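Local coordinates for protein halocarboxylic acid dehalogenase DehI (Pseudomonas putida, PDB 3BJX) that acts as a group I alpha-haloacid dehalogenase, probably hydrolysing the carbon-halogen bond of halogenated carboxylic acids, at residues A[55-60]-A[134-139]; A[141-146]-A[271-276]. All coordinates share one frame; numbering follows the deposited sequence.

Both interactions are buried and both draw on the end of the long helix 112-143, one after the other along it. Interaction 1 lies nearer the middle of the chain, its centre about 11 Å from the chain centre against about 18 Å for interaction 2, and sets helix 52-57 against helix 112-143 through hydrocarbon alone. Interaction 2 joins the helix end to helix 267-299, and adds a bridging water and a nearby charged cluster to its apolar packing. The two meet where L57 CD2 lies 3.6 Å from L273 CD1 and the F60 ring packs on the backbone of 272-273. Each also touches the second subunit, interaction 2 with more residues.

Interaction 1: A[55-60]-A[134-139]; sequences RVLATF and LLITAL
L57 of helix 52-57 reaches toward helix 112-143 and touches it with one methyl. Its CD1 lies 3.9 Å from L139 CD1 and 4.0 Å from I136 CD1, so a single branch meets two methyls from successive turns of the long helix. The backbones stay well apart, with 10.1 Å between the CA atoms of L57 and I136. I136 does not aim its CB at L57; its CG1 branch curls at chi2 (-43°) and turns CD1 toward L57. Further out, V276 of helix 267-299 packs on L57, while Y63, A67 and S71 of helix 63-71 cover L139.

The chain beside L57 is fixed by a type I turn, L57 to F60, closed by F60 N to L57 O at 3.0 Å. V56 O takes two donors from T59, its N at 3.1 Å and its OG1 at 2.7 Å, the latter in the carbonyl plane. T59 OG1 also bonds N268 of the second subunit, tying this turn to the dimer interface. Across the contact itself no polar atom takes part: three aliphatic side chains join two helices of the all-helical fold by dispersion and water exclusion, without directional bonds.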
loop_
_atom_site.group_PDB
_atom_site.type_symbol
_atom_site.label_atom_id
_atom_site.label_comp_id
_atom_site.label_asym_id
_atom_site.label_seq_id
_atom_site.Cartn_x
_atom_site.Cartn_y
_atom_site.Cartn_z
ATOM N N ARG A 55 -3.126 6.851 14.491
ATOM C CA ARG A 55 -2.057 6.846 15.486
ATOM C C ARG A 55 -0.660 6.855 14.857
ATOM O O ARG A 55 0.286 7.425 15.438
ATOM C CB ARG A 55 -2.211 5.660 16.460
ATOM C CG ARG A 55 -3.613 5.566 17.066
ATOM C CD ARG A 55 -3.652 4.688 18.305
ATOM N NE ARG A 55 -3.197 3.307 18.103
ATOM C CZ ARG A 55 -3.995 2.250 17.943
ATOM N NH1 ARG A 55 -5.315 2.387 17.903
ATOM N NH2 ARG A 55 -3.461 1.030 17.795
ATOM N N VAL A 56 -0.537 6.226 13.687
ATOM C CA VAL A 56 0.681 6.310 12.890
ATOM C C VAL A 56 0.862 7.695 12.256
ATOM O O VAL A 56 1.982 8.200 12.192
ATOM C CB VAL A 56 0.742 5.187 11.813
ATOM C CG1 VAL A 56 1.944 5.371 10.895
ATOM C CG2 VAL A 56 0.774 3.799 12.505
ATOM N N LEU A 57 -0.246 8.292 11.812
ATOM C CA LEU A 57 -0.264 9.621 11.172
ATOM C C LEU A 57 0.059 10.693 12.179
ATOM O O LEU A 57 0.646 11.717 11.839
ATOM C CB LEU A 57 -1.642 9.930 10.570
ATOM C CG LEU A 57 -2.136 9.094 9.394
ATOM C CD1 LEU A 57 -3.602 9.480 9.024
ATOM C CD2 LEU A 57 -1.184 9.207 8.181
ATOM N N ALA A 58 -0.356 10.442 13.418
ATOM C CA ALA A 58 -0.009 11.251 14.573
ATOM C C ALA A 58 1.502 11.412 14.784
ATOM O O ALA A 58 1.923 12.328 15.496
ATOM C CB ALA A 58 -0.646 10.650 15.828
ATOM N N THR A 59 2.310 10.532 14.186
ATOM C CA THR A 59 3.786 10.623 14.300
ATOM C C THR A 59 4.434 11.555 13.251
ATOM O O THR A 59 5.650 11.770 13.287
ATOM C CB THR A 59 4.481 9.235 14.250
ATOM O OG1 THR A 59 4.491 8.763 12.906
ATOM C CG2 THR A 59 3.765 8.236 15.096
ATOM N N PHE A 60 3.625 12.098 12.339
ATOM C CA PHE A 60 4.066 13.077 11.330
ATOM C C PHE A 60 3.797 14.493 11.844
ATOM O O PHE A 60 2.654 14.835 12.137
ATOM C CB PHE A 60 3.328 12.864 9.997
ATOM C CG PHE A 60 3.719 11.598 9.266
ATOM C CD1 PHE A 60 4.733 11.616 8.304
ATOM C CD2 PHE A 60 3.079 10.398 9.532
ATOM C CE1 PHE A 60 5.115 10.446 7.637
ATOM C CE2 PHE A 60 3.450 9.224 8.869
ATOM C CZ PHE A 60 4.465 9.251 7.913
ATOM N N LEU A 134 -13.248 5.751 4.998
ATOM C CA LEU A 134 -13.581 6.991 4.287
ATOM C C LEU A 134 -12.619 8.105 4.633
ATOM O O LEU A 134 -12.090 8.766 3.741
ATOM C CB LEU A 134 -15.000 7.452 4.610
ATOM C CG LEU A 134 -16.130 6.655 3.999
ATOM C CD1 LEU A 134 -17.378 6.926 4.811
ATOM C CD2 LEU A 134 -16.324 6.940 2.479
ATOM N N LEU A 135 -12.416 8.332 5.933
ATOM C CA LEU A 135 -11.424 9.310 6.409
ATOM C C LEU A 135 -10.065 9.100 5.716
ATOM O O LEU A 135 -9.593 9.987 5.018
ATOM C CB LEU A 135 -11.283 9.280 7.941
ATOM C CG LEU A 135 -10.138 10.114 8.550
ATOM C CD1 LEU A 135 -10.223 11.581 8.147
ATOM C CD2 LEU A 135 -10.076 10.004 10.054
ATOM N N ILE A 136 -9.476 7.918 5.887
ATOM C CA ILE A 136 -8.185 7.558 5.300
ATOM C C ILE A 136 -8.166 7.711 3.773
ATOM O O ILE A 136 -7.166 8.176 3.207
ATOM C CB ILE A 136 -7.764 6.127 5.759
ATOM C CG1 ILE A 136 -7.493 6.083 7.291
ATOM C CG2 ILE A 136 -6.635 5.546 4.927
ATOM C CD1 ILE A 136 -6.716 7.236 7.866
ATOM N N THR A 137 -9.273 7.336 3.120
ATOM C CA THR A 137 -9.479 7.606 1.684
ATOM C C THR A 137 -9.579 9.101 1.343
ATOM O O THR A 137 -8.953 9.516 0.364
ATOM C CB THR A 137 -10.689 6.833 1.087
ATOM O OG1 THR A 137 -10.603 5.459 1.466
ATOM C CG2 THR A 137 -10.687 6.905 -0.457
ATOM N N ALA A 138 -10.333 9.909 2.116
ATOM C CA ALA A 138 -10.372 11.371 1.862
ATOM C C ALA A 138 -8.971 11.974 1.978
ATOM O O ALA A 138 -8.528 12.749 1.115
ATOM C CB ALA A 138 -11.336 12.085 2.802
ATOM N N LEU A 139 -8.264 11.567 3.032
ATOM C CA LEU A 139 -6.874 11.940 3.248
ATOM C C LEU A 139 -5.905 11.454 2.165
ATOM O O LEU A 139 -5.048 12.203 1.773
ATOM C CB LEU A 139 -6.403 11.473 4.628
ATOM C CG LEU A 139 -7.093 11.956 5.919
ATOM C CD1 LEU A 139 -6.232 11.636 7.113
ATOM C CD2 LEU A 139 -7.452 13.432 5.900
#

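Interaction 2: A[141-146]-A[271-276]; sequences ESMQMR and AGLTGV
M143, built as selenomethionine, brings its CE to 3.3 Å from L273 CD2, closer than two carbons usually pack; the spacing suggests a locally tight fit, though at 2.30 Å resolution it should be read with care. The M143 side chain sets out with CG anti to the backbone N (chi1 -179°) and bends at chi2 and chi3, which swings CE onto L273 with the two side chains roughly perpendicular. M143 CG lies 3.6 Å from T274 OG1, whose hydrogen bond goes to L270 O in its own helix. An alanine in place of L273 would probably leave the CE methyl without its mate and free to turn into the gap opened.

Q144 brings NE2 to 4.0 Å from T274 CG2, and the same NE2 donates a hydrogen bond to a water 2.9 Å away, which donates on to T274 O at 2.6 Å. The helix 112-143 ends in a Schellman motif with M145 at positive phi. R146 folds back, its NE forming a salt bridge with E141 OE2 at 2.6 Å, nearly straight (174°) and from above the carboxylate plane. R244 and R248 also pair with E141, and R146 reaches D194 of the second subunit. Between the segments lie one apolar pair, M143 with L273, packing of carbon on polar atoms round T274, and one water linking a side-chain amide to a helix carbonyl, while no salt bridge crosses between them.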
loop_
_atom_site.group_PDB
_atom_site.type_symbol
_atom_site.label_atom_id
_atom_site.label_comp_id
_atom_site.label_asym_id
_atom_site.label_seq_id
_atom_site.Cartn_x
_atom_site.Cartn_y
_atom_site.Cartn_z
ATOM N N GLU A 141 -6.506 10.409 -0.985
ATOM C CA GLU A 141 -6.852 10.942 -2.291
ATOM C C GLU A 141 -6.382 12.394 -2.496
ATOM O O GLU A 141 -5.819 12.737 -3.549
ATOM C CB GLU A 141 -8.363 10.787 -2.474
ATOM C CG GLU A 141 -8.844 10.435 -3.866
ATOM C CD GLU A 141 -8.098 9.300 -4.538
ATOM O OE1 GLU A 141 -7.699 8.323 -3.879
ATOM O OE2 GLU A 141 -7.935 9.386 -5.765
ATOM N N SER A 142 -6.588 13.241 -1.486
ATOM C CA SER A 142 -6.152 14.639 -1.542
ATOM C C SER A 142 -4.625 14.776 -1.414
ATOM O O SER A 142 -3.992 15.603 -2.097
ATOM C CB SER A 142 -6.885 15.497 -0.507
ATOM O OG SER A 142 -6.745 14.975 0.804
HETATM N N MSE A 143 -4.039 13.957 -0.540
HETATM C CA MSE A 143 -2.589 13.799 -0.468
HETATM C C MSE A 143 -1.990 13.581 -1.850
HETATM O O MSE A 143 -0.930 14.108 -2.164
HETATM C CB MSE A 143 -2.231 12.617 0.431
HETATM C CG MSE A 143 -0.748 12.371 0.603
HETATM SE SE MSE A 143 0.195 13.970 1.251
HETATM C CE MSE A 143 -0.951 14.394 2.785
ATOM N N GLN A 144 -2.686 12.810 -2.676
ATOM C CA GLN A 144 -2.252 12.554 -4.049
ATOM C C GLN A 144 -2.829 13.503 -5.140
ATOM O O GLN A 144 -2.822 13.162 -6.310
ATOM C CB GLN A 144 -2.479 11.078 -4.407
ATOM C CG GLN A 144 -1.646 10.119 -3.577
ATOM C CD GLN A 144 -1.962 8.677 -3.925
ATOM O OE1 GLN A 144 -2.384 8.395 -5.037
ATOM N NE2 GLN A 144 -1.759 7.757 -2.975
HETATM N N MSE A 145 -3.297 14.689 -4.749
HETATM C CA MSE A 145 -3.762 15.727 -5.700
HETATM C C MSE A 145 -4.942 15.307 -6.612
HETATM O O MSE A 145 -4.985 15.631 -7.815
HETATM C CB MSE A 145 -2.593 16.212 -6.568
HETATM C CG MSE A 145 -1.293 16.406 -5.825
HETATM SE SE MSE A 145 -1.297 18.098 -4.900
HETATM C CE MSE A 145 -1.361 19.328 -6.434
ATOM N N ARG A 146 -5.871 14.557 -6.041
ATOM C CA ARG A 146 -7.109 14.225 -6.724
ATOM C C ARG A 146 -8.256 14.782 -5.896
ATOM O O ARG A 146 -8.121 14.934 -4.674
ATOM C CB ARG A 146 -7.221 12.712 -7.019
ATOM C CG ARG A 146 -6.362 12.276 -8.231
ATOM C CD ARG A 146 -6.575 10.803 -8.630
ATOM N NE ARG A 146 -6.127 9.879 -7.594
ATOM C CZ ARG A 146 -4.924 9.312 -7.529
ATOM N NH1 ARG A 146 -3.999 9.553 -8.457
ATOM N NH2 ARG A 146 -4.647 8.487 -6.515
ATOM N N ALA A 271 6.459 11.950 1.374
ATOM C CA ALA A 271 6.577 10.671 0.712
ATOM C C ALA A 271 6.116 9.532 1.628
ATOM O O ALA A 271 5.498 8.572 1.163
ATOM C CB ALA A 271 8.035 10.449 0.263
ATOM N N GLY A 272 6.447 9.633 2.923
ATOM C CA GLY A 272 6.139 8.586 3.912
ATOM C C GLY A 272 4.666 8.637 4.245
ATOM O O GLY A 272 3.988 7.619 4.321
ATOM N N LEU A 273 4.182 9.852 4.434
ATOM C CA LEU A 273 2.772 10.135 4.590
ATOM C C LEU A 273 1.907 9.596 3.409
ATOM O O LEU A 273 0.842 8.994 3.633
ATOM C CB LEU A 273 2.610 11.649 4.721
ATOM C CG LEU A 273 1.208 12.184 4.897
ATOM C CD1 LEU A 273 0.587 11.506 6.092
ATOM C CD2 LEU A 273 1.292 13.714 5.092
ATOM N N THR A 274 2.363 9.831 2.178
ATOM C CA THR A 274 1.675 9.331 0.982
ATOM C C THR A 274 1.600 7.819 1.015
ATOM O O THR A 274 0.530 7.262 0.752
ATOM C CB THR A 274 2.384 9.745 -0.330
ATOM O OG1 THR A 274 2.433 11.169 -0.421
ATOM C CG2 THR A 274 1.676 9.174 -1.562
ATOM N N GLY A 275 2.728 7.174 1.323
ATOM C CA GLY A 275 2.842 5.709 1.383
ATOM C C GLY A 275 2.030 5.124 2.525
ATOM O O GLY A 275 1.446 4.057 2.394
ATOM N N VAL A 276 1.976 5.841 3.636
ATOM C CA VAL A 276 1.222 5.411 4.817
ATOM C C VAL A 276 -0.292 5.419 4.548
ATOM O O VAL A 276 -0.996 4.458 4.881
ATOM C CB VAL A 276 1.594 6.277 6.056
ATOM C CG1 VAL A 276 0.601 6.108 7.184
ATOM C CG2 VAL A 276 2.963 5.909 6.555
HETATM O O HOH W 1 -1.525 8.577 -0.189
#